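Local coordinates for protein iron transport multicopper oxidase FET3 (Saccharomyces cerevisiae, PDB 1ZPU) that oxidises ferrous to ferric iron with oxygen, using four bound copper ions, for high-affinity iron uptake through a partner permease, and also oxidises cuprous copper, at residues Val380-Asn385 / Phe447-Lys452; Ala309-Pro314 / Ala400-Gln405; Asn15-Lys20 / Asn169-Asn174. One frame throughout, in Å; residues are numbered along the deposited sequence.

How the contacts relate
Following the chain from its N terminus, contact 3 comes first: N15-K20, the turn between strands 2-14 and 22-27, meets strand 169-172 and closes a loop of 148 residues that ties the first plastocyanin-like domain to the second. The other two contacts follow in series and cross each other. A309-P314 opens contact 2, V380-N385 opens contact 1, A400-Q405 then closes contact 2 and F447-K452 closes contact 1. Strands 379-386, 446-452 and 401-406 are successive neighbours in one sheet, where R450 O probably takes a hydrogen bond from Q402 N. Contact 3 lies on the opposite side of the chain's centre, about 37 Å from contact 1 and 39 Å from contact 2, centre to centre.

Contact 1: residues Val380-Asn385 / Phe447-Lys452; sequences VEIVLN and FVIRFK
V380, I382 and L384 pair with F451, I449 and F447 on one face of two antiparallel strands, and here the packing is tight. V380 CB sits over the F451 ring, 4.1 Å from the ring centroid in a CH-pi contact, and L384 CB does the same to F447, 4.0 Å from its centroid. Both phenylalanines place CG between the backbone N and the carbonyl carbon (chi1 69° in F451, 73° in F447), which folds each flat ring back over the partner strand. I382 fills the middle, its CB 3.6 Å from I449 CG1, and its CD1 touches the edge of the F451 ring. Beta-branched residues suit such extended backbone, which six hydrogen bonds hold in register. L384 brings this face to about 6 Å, side chain to side chain, from the type 1 copper ligand H392 of the third plastocyanin-like domain.

On the other face V383 and V448 meet more loosely, 4.3 Å between V383 CG2 and V448 CG1, though the E381 chain packs against V448 CG1; beyond the pair K452 is partly exposed. Yet E381 and R450 are buried there. One carboxylate oxygen, E381 OE1, takes R450 NE at 2.7 Å and, weakly, NH2, with the two planes 37° apart. R450 NH1 also makes a weak bond to Y311 O. Such a buried salt bridge is likely to keep E381 ionised, the arginine offsetting its charge.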
loop_
_atom_site.group_PDB
_atom_site.type_symbol
_atom_site.label_atom_id
_atom_site.label_comp_id
_atom_site.label_asym_id
_atom_site.label_seq_id
_atom_site.Cartn_x
_atom_site.Cartn_y
_atom_site.Cartn_z
ATOM N N VAL A 380 2.162 18.596 -9.653
ATOM C CA VAL A 380 0.941 18.369 -8.878
ATOM C C VAL A 380 1.241 18.349 -7.384
ATOM O O VAL A 380 2.228 17.769 -6.947
ATOM C CB VAL A 380 0.251 17.035 -9.270
ATOM C CG1 VAL A 380 -1.044 16.834 -8.485
ATOM C CG2 VAL A 380 -0.035 16.991 -10.761
ATOM N N GLU A 381 0.377 18.990 -6.609
ATOM C CA GLU A 381 0.488 19.000 -5.166
ATOM C C GLU A 381 -0.810 18.481 -4.557
ATOM O O GLU A 381 -1.900 18.967 -4.880
ATOM C CB GLU A 381 0.805 20.414 -4.676
ATOM C CG GLU A 381 0.580 20.665 -3.197
ATOM C CD GLU A 381 1.041 22.053 -2.765
ATOM O OE1 GLU A 381 2.271 22.294 -2.736
ATOM O OE2 GLU A 381 0.179 22.908 -2.445
ATOM N N ILE A 382 -0.683 17.480 -3.690
ATOM C CA ILE A 382 -1.817 16.956 -2.938
ATOM C C ILE A 382 -1.742 17.473 -1.508
ATOM O O ILE A 382 -0.770 17.251 -0.798
ATOM C CB ILE A 382 -1.876 15.405 -2.967
ATOM C CG1 ILE A 382 -2.270 14.923 -4.357
ATOM C CG2 ILE A 382 -2.894 14.876 -1.978
ATOM C CD1 ILE A 382 -1.970 13.459 -4.610
ATOM N N VAL A 383 -2.773 18.191 -1.105
ATOM C CA VAL A 383 -2.905 18.651 0.265
ATOM C C VAL A 383 -3.949 17.775 0.944
ATOM O O VAL A 383 -5.106 17.728 0.526
ATOM C CB VAL A 383 -3.337 20.142 0.348
ATOM C CG1 VAL A 383 -3.461 20.587 1.801
ATOM C CG2 VAL A 383 -2.356 21.036 -0.404
ATOM N N LEU A 384 -3.531 17.074 1.988
ATOM C CA LEU A 384 -4.425 16.193 2.693
ATOM C C LEU A 384 -4.604 16.673 4.127
ATOM O O LEU A 384 -3.635 16.782 4.877
ATOM C CB LEU A 384 -3.902 14.755 2.625
ATOM C CG LEU A 384 -4.787 13.639 3.188
ATOM C CD1 LEU A 384 -4.735 12.431 2.296
ATOM C CD2 LEU A 384 -4.394 13.267 4.592
ATOM N N ASN A 385 -5.852 16.969 4.483
ATOM C CA ASN A 385 -6.221 17.418 5.824
ATOM C C ASN A 385 -7.038 16.358 6.584
ATOM O O ASN A 385 -8.217 16.143 6.290
ATOM C CB ASN A 385 -7.026 18.715 5.739
ATOM C CG ASN A 385 -6.289 19.814 5.011
ATOM O OD1 ASN A 385 -5.143 20.125 5.332
ATOM N ND2 ASN A 385 -6.946 20.418 4.030
ATOM N N PHE A 447 -0.748 16.693 5.673
ATOM C CA PHE A 447 0.491 16.588 4.926
ATOM C C PHE A 447 0.371 17.188 3.537
ATOM O O PHE A 447 -0.737 17.436 3.050
ATOM C CB PHE A 447 1.069 15.159 4.926
ATOM C CG PHE A 447 0.334 14.152 4.061
ATOM C CD1 PHE A 447 0.039 12.890 4.568
ATOM C CD2 PHE A 447 0.006 14.419 2.737
ATOM C CE1 PHE A 447 -0.600 11.919 3.786
ATOM C CE2 PHE A 447 -0.640 13.463 1.954
ATOM C CZ PHE A 447 -0.936 12.209 2.480
ATOM N N VAL A 448 1.522 17.459 2.928
ATOM C CA VAL A 448 1.581 17.992 1.576
ATOM C C VAL A 448 2.659 17.241 0.813
ATOM O O VAL A 448 3.811 17.152 1.253
ATOM C CB VAL A 448 1.867 19.513 1.544
ATOM C CG1 VAL A 448 1.793 20.036 0.126
ATOM C CG2 VAL A 448 0.888 20.269 2.398
ATOM N N ILE A 449 2.263 16.687 -0.326
ATOM C CA ILE A 449 3.177 15.974 -1.200
ATOM C C ILE A 449 3.153 16.598 -2.578
ATOM O O ILE A 449 2.145 17.175 -2.983
ATOM C CB ILE A 449 2.833 14.477 -1.308
ATOM C CG1 ILE A 449 1.387 14.286 -1.786
ATOM C CG2 ILE A 449 3.056 13.792 0.016
ATOM C CD1 ILE A 449 1.053 12.846 -2.166
ATOM N N ARG A 450 4.275 16.487 -3.285
ATOM C CA ARG A 450 4.402 16.995 -4.646
ATOM C C ARG A 450 5.080 15.984 -5.553
ATOM O O ARG A 450 5.987 15.260 -5.130
ATOM C CB ARG A 450 5.187 18.305 -4.666
ATOM C CG ARG A 450 4.383 19.493 -4.234
ATOM C CD ARG A 450 5.143 20.751 -4.515
ATOM N NE ARG A 450 4.787 21.769 -3.540
ATOM C CZ ARG A 450 5.436 22.910 -3.367
ATOM N NH1 ARG A 450 6.491 23.204 -4.114
ATOM N NH2 ARG A 450 5.026 23.757 -2.440
ATOM N N PHE A 451 4.628 15.950 -6.804
ATOM C CA PHE A 451 5.212 15.094 -7.835
ATOM C C PHE A 451 4.942 15.669 -9.219
ATOM O O PHE A 451 4.012 16.448 -9.391
ATOM C CB PHE A 451 4.688 13.648 -7.731
ATOM C CG PHE A 451 3.229 13.490 -8.090
ATOM C CD1 PHE A 451 2.857 13.039 -9.349
ATOM C CD2 PHE A 451 2.234 13.775 -7.165
ATOM C CE1 PHE A 451 1.521 12.886 -9.676
ATOM C CE2 PHE A 451 0.899 13.616 -7.484
ATOM C CZ PHE A 451 0.541 13.173 -8.738
ATOM N N LYS A 452 5.756 15.275 -10.196
ATOM C CA LYS A 452 5.592 15.696 -11.583
ATOM C C LYS A 452 4.724 14.694 -12.337
ATOM O O LYS A 452 4.937 13.494 -12.241
ATOM C CB LYS A 452 6.962 15.795 -12.252
ATOM C CG LYS A 452 6.974 16.602 -13.537
ATOM C CD LYS A 452 8.289 16.432 -14.260
ATOM C CE LYS A 452 8.374 17.350 -15.444
ATOM N NZ LYS A 452 9.693 17.199 -16.096
#

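Contact 2: residues Ala309-Pro314 / Ala400-Gln405; sequences AIYGEP and AFQTIQ
Q402 lays its side-chain amide flat against the ring of Y311, the two planes only 14° apart and stacked. The overlap is not central: NE2 stands 3.6 Å above the Y311 ring plane and is shifted toward the rim, while Q402 CD lies 3.5 Å from both CD1 and CE1 of Y311. Q402 can reach this far because its CG is anti to the carbonyl carbon (chi1 -56°) and the chain runs extended beyond it, carrying the amide from the strand to the loop.

The same amide grips the loop backbone at both its ends. Q402 OE1 accepts from Y311 N at 3.0 Å, and Q402 NE2 donates to A309 O at 3.3 Å. The second bond is long but straight, and A309 O lies in the amide plane of Q402, although the donor stands well above the carbonyl plane of A309. Glutamine suits the place because one group offers an acceptor to one peptide and a donor to another, on the two sides of I310.

The loop so held runs from strand 271-277 of the second plastocyanin-like domain to strand 316-326, and A309-P314 is the part just before that strand. Q402 and I404 belong to strand 401-406 of the third domain, where I404 and Q405 together face V448 in a classic beta bulge.

I310 crosses both strand side chains at about a right angle. Its CG1 is anti to the backbone N (chi1 -179°), which extends CD1 to within 3.8 Å of I404 CG2, a purely apolar touch between two branched side chains. I310 is also fixed through its backbone by E431, while I404 leans on F429.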
loop_
_atom_site.group_PDB
_atom_site.type_symbol
_atom_site.label_atom_id
_atom_site.label_comp_id
_atom_site.label_asym_id
_atom_site.label_seq_id
_atom_site.Cartn_x
_atom_site.Cartn_y
_atom_site.Cartn_z
ATOM N N ALA A 309 15.924 18.435 -5.973
ATOM C CA ALA A 309 15.423 19.651 -5.348
ATOM C C ALA A 309 13.893 19.663 -5.315
ATOM O O ALA A 309 13.246 19.111 -6.206
ATOM C CB ALA A 309 15.940 20.849 -6.083
ATOM N N ILE A 310 13.326 20.281 -4.282
ATOM C CA ILE A 310 11.876 20.457 -4.184
ATOM C C ILE A 310 11.319 21.049 -5.473
ATOM O O ILE A 310 11.894 21.979 -6.019
ATOM C CB ILE A 310 11.473 21.332 -2.958
ATOM C CG1 ILE A 310 9.941 21.481 -2.871
ATOM C CG2 ILE A 310 12.226 22.679 -2.954
ATOM C CD1 ILE A 310 9.438 22.188 -1.620
ATOM N N TYR A 311 10.216 20.496 -5.969
ATOM C CA TYR A 311 9.619 20.992 -7.204
ATOM C C TYR A 311 9.119 22.403 -7.018
ATOM O O TYR A 311 8.705 22.767 -5.919
ATOM C CB TYR A 311 8.460 20.111 -7.648
ATOM C CG TYR A 311 8.873 18.722 -8.070
ATOM C CD1 TYR A 311 8.310 17.600 -7.469
ATOM C CD2 TYR A 311 9.827 18.530 -9.072
ATOM C CE1 TYR A 311 8.677 16.323 -7.852
ATOM C CE2 TYR A 311 10.209 17.255 -9.457
ATOM C CZ TYR A 311 9.627 16.163 -8.841
ATOM O OH TYR A 311 9.989 14.902 -9.219
ATOM N N GLY A 312 9.164 23.191 -8.095
ATOM C CA GLY A 312 8.697 24.574 -8.083
ATOM C C GLY A 312 7.208 24.684 -7.820
ATOM O O GLY A 312 6.519 23.681 -7.604
ATOM N N GLU A 313 6.697 25.907 -7.851
ATOM C CA GLU A 313 5.287 26.134 -7.542
ATOM C C GLU A 313 4.348 25.211 -8.331
ATOM O O GLU A 313 4.506 25.043 -9.541
ATOM C CB GLU A 313 4.910 27.615 -7.693
ATOM C CG GLU A 313 5.531 28.527 -6.620
ATOM C CD GLU A 313 5.078 28.193 -5.191
ATOM O OE1 GLU A 313 4.248 28.953 -4.645
ATOM O OE2 GLU A 313 5.545 27.180 -4.608
ATOM N N PRO A 314 3.377 24.599 -7.631
ATOM C CA PRO A 314 2.466 23.610 -8.204
ATOM C C PRO A 314 1.552 24.199 -9.262
ATOM O O PRO A 314 0.980 25.268 -9.055
ATOM C CB PRO A 314 1.607 23.177 -7.009
ATOM C CG PRO A 314 2.297 23.689 -5.803
ATOM C CD PRO A 314 3.083 24.866 -6.212
ATOM N N ALA A 400 6.723 7.923 -6.942
ATOM C CA ALA A 400 7.258 8.198 -5.622
ATOM C C ALA A 400 7.208 9.719 -5.464
ATOM O O ALA A 400 7.804 10.451 -6.253
ATOM C CB ALA A 400 8.675 7.692 -5.510
ATOM N N PHE A 401 6.478 10.201 -4.466
ATOM C CA PHE A 401 6.279 11.641 -4.305
ATOM C C PHE A 401 7.276 12.288 -3.352
ATOM O O PHE A 401 7.917 11.607 -2.561
ATOM C CB PHE A 401 4.861 11.924 -3.819
ATOM C CG PHE A 401 4.429 11.035 -2.709
ATOM C CD1 PHE A 401 3.598 9.958 -2.960
ATOM C CD2 PHE A 401 4.868 11.261 -1.412
ATOM C CE1 PHE A 401 3.200 9.110 -1.931
ATOM C CE2 PHE A 401 4.480 10.426 -0.374
ATOM C CZ PHE A 401 3.642 9.349 -0.629
ATOM N N GLN A 402 7.389 13.608 -3.431
ATOM C CA GLN A 402 8.175 14.386 -2.469
ATOM C C GLN A 402 7.303 14.750 -1.274
ATOM O O GLN A 402 6.227 15.328 -1.439
ATOM C CB GLN A 402 8.725 15.677 -3.100
ATOM C CG GLN A 402 9.555 15.457 -4.352
ATOM C CD GLN A 402 10.325 16.691 -4.806
ATOM O OE1 GLN A 402 9.927 17.828 -4.541
ATOM N NE2 GLN A 402 11.437 16.468 -5.521
ATOM N N THR A 403 7.765 14.413 -0.073
ATOM C CA THR A 403 7.069 14.782 1.150
ATOM C C THR A 403 7.607 16.108 1.629
ATOM O O THR A 403 8.727 16.178 2.143
ATOM C CB THR A 403 7.302 13.747 2.258
ATOM O OG1 THR A 403 6.958 12.439 1.782
ATOM C CG2 THR A 403 6.448 14.070 3.465
ATOM N N ILE A 404 6.821 17.163 1.470
ATOM C CA ILE A 404 7.305 18.510 1.799
ATOM C C ILE A 404 6.772 19.064 3.131
ATOM O O ILE A 404 7.396 19.943 3.736
ATOM C CB ILE A 404 7.083 19.507 0.645
ATOM C CG1 ILE A 404 5.601 19.790 0.453
ATOM C CG2 ILE A 404 7.690 18.969 -0.646
ATOM C CD1 ILE A 404 5.348 21.055 -0.284
ATOM N N GLN A 405 5.620 18.559 3.575
ATOM C CA GLN A 405 5.125 18.801 4.941
ATOM C C GLN A 405 4.327 17.617 5.462
ATOM O O GLN A 405 3.536 17.020 4.733
ATOM C CB GLN A 405 4.274 20.078 5.050
ATOM C CG GLN A 405 3.589 20.224 6.422
ATOM C CD GLN A 405 3.094 21.628 6.734
ATOM O OE1 GLN A 405 3.857 22.602 6.701
ATOM N NE2 GLN A 405 1.815 21.732 7.075
#

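Contact 3: residues Asn15-Lys20 / Asn169-Asn174; sequences NVDGLK and NLIVNN. With NAG (2-acetamido-2-deoxy-beta-D-glucopyranose), chain G; MAN (alpha-D-mannopyranose), chain H; NAG (2-acetamido-2-deoxy-beta-D-glucopyranose), chain B; NAG (2-acetamido-2-deoxy-beta-D-glucopyranose), chain C.
V16 turns CG1 anti to its own amide nitrogen (chi1 177°), and I171 holds CG1 between N and the carbonyl carbon (chi1 55°), which brings V16 CG1 to 3.9 Å from I171 CD1; V16 CG1 also packs against the backbone carbonyl of N174. Beside this, D17 and N169 cross at about a right angle. N169 ND2 makes only weak bonds to D17 OD1 and OD2; the firmer partner of D17 OD2 is H144. With an alanine in place of D17, H144 NE2 would probably lose its acceptor, and N169 ND2 its weak carboxylate partners, leaving the mannose to hold that amide.

An asparagine suits position 169, since its ND2 also donates to a mannose, 3.1 Å from MAN O2. Sugars crowd the turn: the chain C NAG O6 donates to G18 O at 2.7 Å. The backbone at G18 (phi 105°) would press a CB against the carbonyl O of D17, and the chain B NAG lies close there too. N173 ND2 is bonded covalently to C1 of the chain G NAG.

N15 OD1 accepts G18 N at 2.7 Å and K20 N at 3.1 Å from opposite faces of its plane. This is an Asx motif, here shaping a turn of the first plastocyanin-like domain against an outer strand of the second.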
loop_
_atom_site.group_PDB
_atom_site.type_symbol
_atom_site.label_atom_id
_atom_site.label_comp_id
_atom_site.label_asym_id
_atom_site.label_seq_id
_atom_site.Cartn_x
_atom_site.Cartn_y
_atom_site.Cartn_z
ATOM N N ASN A 15 -2.508 -23.010 9.788
ATOM C CA ASN A 15 -2.499 -22.388 11.085
ATOM C C ASN A 15 -1.310 -21.447 11.140
ATOM O O ASN A 15 -0.249 -21.814 11.625
ATOM C CB ASN A 15 -2.463 -23.429 12.203
ATOM C CG ASN A 15 -2.665 -22.811 13.572
ATOM O OD1 ASN A 15 -2.352 -21.635 13.774
ATOM N ND2 ASN A 15 -3.196 -23.585 14.518
ATOM N N VAL A 16 -1.497 -20.243 10.615
ATOM C CA VAL A 16 -0.425 -19.270 10.460
ATOM C C VAL A 16 0.038 -18.757 11.819
ATOM O O VAL A 16 1.222 -18.691 12.132
ATOM C CB VAL A 16 -0.942 -18.078 9.653
ATOM C CG1 VAL A 16 0.136 -17.002 9.522
ATOM C CG2 VAL A 16 -1.446 -18.559 8.304
ATOM N N ASP A 17 -0.960 -18.376 12.594
ATOM C CA ASP A 17 -0.859 -17.858 13.943
ATOM C C ASP A 17 -0.080 -18.751 14.888
ATOM O O ASP A 17 0.769 -18.283 15.664
ATOM C CB ASP A 17 -2.293 -17.771 14.491
ATOM C CG ASP A 17 -2.535 -16.486 15.114
ATOM O OD1 ASP A 17 -1.565 -15.705 15.029
ATOM O OD2 ASP A 17 -3.626 -16.229 15.663
ATOM N N GLY A 18 -0.401 -20.039 14.822
ATOM C CA GLY A 18 -0.075 -20.950 15.876
ATOM C C GLY A 18 -1.315 -21.296 16.680
ATOM O O GLY A 18 -1.300 -22.240 17.467
ATOM N N LEU A 19 -2.401 -20.548 16.490
ATOM C CA LEU A 19 -3.598 -20.776 17.312
ATOM C C LEU A 19 -4.978 -20.910 16.639
ATOM O O LEU A 19 -6.002 -20.911 17.330
ATOM C CB LEU A 19 -3.675 -19.791 18.486
ATOM C CG LEU A 19 -3.081 -18.396 18.565
ATOM C CD1 LEU A 19 -3.524 -17.882 19.888
ATOM C CD2 LEU A 19 -1.554 -18.390 18.538
ATOM N N LYS A 20 -5.011 -21.054 15.317
ATOM C CA LYS A 20 -6.274 -21.236 14.612
ATOM C C LYS A 20 -6.036 -21.795 13.224
ATOM O O LYS A 20 -5.461 -21.120 12.373
ATOM C CB LYS A 20 -7.009 -19.899 14.499
ATOM C CG LYS A 20 -8.494 -19.963 14.815
ATOM C CD LYS A 20 -9.272 -20.838 13.830
ATOM C CE LYS A 20 -10.760 -20.939 14.202
ATOM N NZ LYS A 20 -11.434 -19.603 14.114
ATOM N N ASN A 169 -3.372 -11.284 16.320
ATOM C CA ASN A 169 -1.939 -11.373 16.568
ATOM C C ASN A 169 -1.109 -10.664 15.522
ATOM O O ASN A 169 -1.552 -10.468 14.392
ATOM C CB ASN A 169 -1.486 -12.838 16.595
ATOM C CG ASN A 169 -1.452 -13.413 17.992
ATOM O OD1 ASN A 169 -0.844 -12.837 18.922
ATOM N ND2 ASN A 169 -2.108 -14.552 18.160
ATOM N N LEU A 170 0.116 -10.309 15.906
ATOM C CA LEU A 170 1.143 -9.909 14.949
ATOM C C LEU A 170 1.899 -11.135 14.436
ATOM O O LEU A 170 2.198 -12.055 15.199
ATOM C CB LEU A 170 2.134 -8.924 15.598
ATOM C CG LEU A 170 1.573 -7.540 15.950
ATOM C CD1 LEU A 170 2.638 -6.617 16.500
ATOM C CD2 LEU A 170 0.922 -6.915 14.727
ATOM N N ILE A 171 2.216 -11.139 13.148
ATOM C CA ILE A 171 3.003 -12.206 12.552
ATOM C C ILE A 171 4.217 -11.680 11.770
ATOM O O ILE A 171 4.249 -10.512 11.376
ATOM C CB ILE A 171 2.118 -13.118 11.694
ATOM C CG1 ILE A 171 1.360 -12.298 10.640
ATOM C CG2 ILE A 171 1.151 -13.872 12.577
ATOM C CD1 ILE A 171 0.772 -13.127 9.565
ATOM N N VAL A 172 5.232 -12.533 11.624
ATOM C CA VAL A 172 6.406 -12.289 10.770
ATOM C C VAL A 172 6.602 -13.488 9.873
ATOM O O VAL A 172 6.521 -14.629 10.346
ATOM C CB VAL A 172 7.767 -12.105 11.544
ATOM C CG1 VAL A 172 8.251 -10.714 11.438
ATOM C CG2 VAL A 172 7.708 -12.562 13.002
ATOM N N ASN A 173 6.887 -13.242 8.588
ATOM C CA ASN A 173 7.059 -14.330 7.603
ATOM C C ASN A 173 6.012 -15.403 7.763
ATOM O O ASN A 173 6.313 -16.568 7.662
ATOM C CB ASN A 173 8.436 -14.973 7.709
ATOM C CG ASN A 173 9.469 -14.241 6.921
ATOM O OD1 ASN A 173 9.297 -13.056 6.589
ATOM N ND2 ASN A 173 10.568 -14.942 6.615
ATOM N N ASN A 174 4.784 -14.994 8.046
ATOM C CA ASN A 174 3.651 -15.898 8.176
ATOM C C ASN A 174 3.772 -16.958 9.280
ATOM O O ASN A 174 3.240 -18.066 9.143
ATOM C CB ASN A 174 3.301 -16.528 6.822
ATOM C CG ASN A 174 2.944 -15.485 5.772
ATOM O OD1 ASN A 174 1.869 -14.897 5.794
ATOM N ND2 ASN A 174 3.856 -15.251 4.852
HETATM C C1 NAG G . 11.520 -14.340 5.702
HETATM C C2 NAG G . 12.865 -15.027 5.959
HETATM C C3 NAG G . 13.902 -14.581 4.935
HETATM C C4 NAG G . 13.399 -14.673 3.490
HETATM C C5 NAG G . 12.034 -14.022 3.392
HETATM C C6 NAG G . 11.469 -14.366 2.031
HETATM C C7 NAG G . 13.729 -15.698 8.149
HETATM C C8 NAG G . 14.465 -15.293 9.407
HETATM N N2 NAG G . 13.330 -14.748 7.302
HETATM O O3 NAG G . 15.028 -15.404 5.068
HETATM O O4 NAG G . 14.209 -13.929 2.595
HETATM O O5 NAG G . 11.167 -14.559 4.354
HETATM O O6 NAG G . 10.245 -13.710 1.814
HETATM O O7 NAG G . 13.515 -16.889 7.937
HETATM C C1 MAN H . -3.946 -15.796 22.634
HETATM C C2 MAN H . -2.920 -14.735 22.255
HETATM C C3 MAN H . -3.594 -13.457 21.777
HETATM C C4 MAN H . -4.643 -13.782 20.725
HETATM C C5 MAN H . -5.637 -14.790 21.259
HETATM C C6 MAN H . -6.625 -15.155 20.168
HETATM O O2 MAN H . -2.134 -15.220 21.201
HETATM O O3 MAN H . -2.639 -12.588 21.209
HETATM O O4 MAN H . -5.323 -12.616 20.349
HETATM O O5 MAN H . -4.932 -15.954 21.630
HETATM O O6 MAN H . -7.431 -16.201 20.660
HETATM C C1 NAG B . 4.682 -18.726 19.669
HETATM C C2 NAG B . 3.775 -19.797 19.055
HETATM C C3 NAG B . 2.328 -19.706 19.538
HETATM C C4 NAG B . 2.215 -19.585 21.051
HETATM C C5 NAG B . 3.173 -18.468 21.470
HETATM C C6 NAG B . 3.267 -18.301 22.974
HETATM C C7 NAG B . 3.895 -20.380 16.624
HETATM C C8 NAG B . 4.868 -21.520 16.747
HETATM N N2 NAG B . 3.708 -19.549 17.647
HETATM O O3 NAG B . 1.575 -20.822 19.127
HETATM O O4 NAG B . 0.869 -19.277 21.373
HETATM O O5 NAG B . 4.471 -18.831 21.052
HETATM O O6 NAG B . 3.929 -19.455 23.443
HETATM O O7 NAG B . 3.304 -20.168 15.571
HETATM C C1 NAG C . 0.225 -20.274 22.192
HETATM C C2 NAG C . -0.770 -19.598 23.145
HETATM C C3 NAG C . -1.709 -20.583 23.833
HETATM C C4 NAG C . -2.301 -21.605 22.874
HETATM C C5 NAG C . -1.130 -22.217 22.099
HETATM C C6 NAG C . -1.573 -23.281 21.105
HETATM C C7 NAG C . 0.013 -17.552 24.231
HETATM C C8 NAG C . 0.576 -16.992 25.507
HETATM N N2 NAG C . -0.083 -18.877 24.197
HETATM O O3 NAG C . -2.736 -19.863 24.477
HETATM O O4 NAG C . -2.970 -22.580 23.646
HETATM O O5 NAG C . -0.440 -21.212 21.377
HETATM O O6 NAG C . -2.141 -22.660 19.977
HETATM O O7 NAG C . -0.305 -16.809 23.293
#